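Local coordinates for EF0056 (Enterococcus faecalis, PDB 6ORI), which is of unknown function but, as an enterococcal surface protein with immunoglobulin-like character, is probably involved in biofilm formation, at residues D209-G214 / H244-E249. Sequence-based numbering, arbitrary orientation.
Sequences DQFKHG and HKLTKE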
# COMPACT_ATOMS: atom_id res chain seq x y z
N ASP A 209 3.64 17.60 -9.11
CA ASP A 209 3.83 16.62 -10.17
C ASP A 209 4.99 15.68 -9.87
O ASP A 209 5.51 15.03 -10.80
CB ASP A 209 4.07 17.33 -11.50
CG ASP A 209 5.28 18.25 -11.48
OD1 ASP A 209 5.87 18.48 -10.39
OD2 ASP A 209 5.65 18.76 -12.57
N GLN A 210 5.40 15.56 -8.61
CA GLN A 210 6.56 14.76 -8.26
C GLN A 210 6.24 13.35 -7.78
O GLN A 210 7.09 12.44 -7.89
CB GLN A 210 7.42 15.49 -7.24
CG GLN A 210 8.03 16.76 -7.79
CD GLN A 210 8.87 16.49 -9.00
OE1 GLN A 210 9.80 15.69 -8.95
NE2 GLN A 210 8.50 17.09 -10.12
N PHE A 211 5.03 13.15 -7.27
CA PHE A 211 4.61 11.83 -6.80
C PHE A 211 3.44 11.33 -7.60
O PHE A 211 2.57 12.10 -8.01
CB PHE A 211 4.29 11.89 -5.31
CG PHE A 211 5.51 12.14 -4.50
CD1 PHE A 211 6.37 11.11 -4.21
CD2 PHE A 211 5.82 13.41 -4.05
CE1 PHE A 211 7.51 11.33 -3.48
CE2 PHE A 211 6.97 13.62 -3.34
CZ PHE A 211 7.82 12.58 -3.06
N LYS A 212 3.43 10.02 -7.83
CA LYS A 212 2.39 9.35 -8.57
C LYS A 212 1.36 8.68 -7.67
O LYS A 212 0.19 8.61 -8.00
CB LYS A 212 3.03 8.34 -9.50
CG LYS A 212 2.06 7.79 -10.53
CD LYS A 212 2.62 6.65 -11.35
CE LYS A 212 3.77 7.07 -12.22
NZ LYS A 212 3.43 8.11 -13.24
N HIS A 213 1.79 8.17 -6.52
CA HIS A 213 0.93 7.38 -5.67
C HIS A 213 1.51 7.26 -4.27
O HIS A 213 2.71 7.31 -4.07
CB HIS A 213 0.78 5.98 -6.30
CG HIS A 213 -0.26 5.11 -5.67
ND1 HIS A 213 -1.61 5.36 -5.77
CD2 HIS A 213 -0.14 3.97 -4.95
CE1 HIS A 213 -2.28 4.41 -5.13
NE2 HIS A 213 -1.41 3.55 -4.64
N GLY A 214 0.62 7.13 -3.29
CA GLY A 214 0.96 6.83 -1.93
C GLY A 214 0.14 5.64 -1.47
O GLY A 214 -1.02 5.48 -1.85
N HIS A 244 4.53 3.49 4.87
CA HIS A 244 4.01 4.50 3.98
C HIS A 244 4.94 4.56 2.78
O HIS A 244 6.09 4.99 2.90
CB HIS A 244 3.95 5.84 4.71
CG HIS A 244 3.45 6.98 3.87
ND1 HIS A 244 3.79 8.29 4.14
CD2 HIS A 244 2.60 7.01 2.82
CE1 HIS A 244 3.19 9.08 3.26
NE2 HIS A 244 2.48 8.32 2.44
N LYS A 245 4.46 4.10 1.63
CA LYS A 245 5.29 4.02 0.45
C LYS A 245 4.87 5.04 -0.60
O LYS A 245 3.68 5.17 -0.91
CB LYS A 245 5.27 2.60 -0.12
CG LYS A 245 6.27 2.38 -1.25
CD LYS A 245 6.34 0.92 -1.70
CE LYS A 245 7.46 0.71 -2.71
NZ LYS A 245 7.54 -0.71 -3.10
N LEU A 246 5.84 5.78 -1.11
CA LEU A 246 5.63 6.83 -2.10
C LEU A 246 6.24 6.42 -3.42
O LEU A 246 7.44 6.09 -3.49
CB LEU A 246 6.25 8.15 -1.62
CG LEU A 246 5.71 8.64 -0.29
CD1 LEU A 246 6.46 9.87 0.12
CD2 LEU A 246 4.25 8.95 -0.38
N THR A 247 5.41 6.38 -4.44
CA THR A 247 5.80 6.07 -5.81
C THR A 247 6.03 7.39 -6.51
O THR A 247 5.11 8.22 -6.58
CB THR A 247 4.63 5.32 -6.46
OG1 THR A 247 4.37 4.10 -5.74
CG2 THR A 247 4.89 5.04 -7.94
N LYS A 248 7.22 7.60 -7.04
CA LYS A 248 7.53 8.84 -7.71
C LYS A 248 7.03 8.90 -9.15
O LYS A 248 6.81 7.88 -9.79
CB LYS A 248 9.03 9.07 -7.72
CG LYS A 248 9.64 9.24 -6.34
CD LYS A 248 11.16 9.52 -6.45
CE LYS A 248 11.82 9.64 -5.11
NZ LYS A 248 13.25 10.06 -5.27
N GLU A 249 6.88 10.11 -9.64
CA GLU A 249 6.60 10.36 -11.05
C GLU A 249 7.90 10.33 -11.86
O GLU A 249 7.98 9.69 -12.91
CB GLU A 249 5.90 11.72 -11.18
CG GLU A 249 5.48 12.09 -12.59
CD GLU A 249 4.34 11.24 -13.11
OE1 GLU A 249 3.65 10.58 -12.29
OE2 GLU A 249 4.14 11.23 -14.34
O HOH W 1 6.29 8.07 -14.16
O HOH W 2 2.86 3.96 -3.40
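The antiparallel pairing of F211–G214 with L246–K248, interrupted by a classic beta bulge, joins strands 211-221 and 239-248 at one side of a five-stranded sheet, where 211-221 is an outermost strand. The bulge lies at K212 and H213, both opposite T247. T247 O accepts a hydrogen bond from K212 N (2.8 Å) and a weak one from H213 N (3.3 Å), while T247 N returns a nearly straight bond to H213 O. Beyond the bulge, E249 N meets Q210 O at 2.9 Å from above the carbonyl plane, extending the pairing past the end of the strand.

The extra residue changes where the side chains go. K212 turns toward the partner strand, and bends at chi3 (-65°) and chi4 (-61°) fold its chain back. In one of two conformers of E249, just beyond strand 239-248, NZ of K212 forms a salt bridge to E249 OE1 at 2.7 Å, from above the carboxylate plane; a water links the same NZ to E249 O. On the face with H213, T247 CB packs against H213 CB (3.9 Å), and T247 OG1 bonds to D33 and a water that also donates to K245 O. F211 instead lays CE1 obliquely against L246 CB (3.9 Å), its ring meeting F252 edge-to-face.

By serving two backbone N-H groups, T247 O absorbs the one-residue shift, and D33 and water satisfy the buried hydroxyl beside it; the charge pairing of K212 probably varies with E249's conformer.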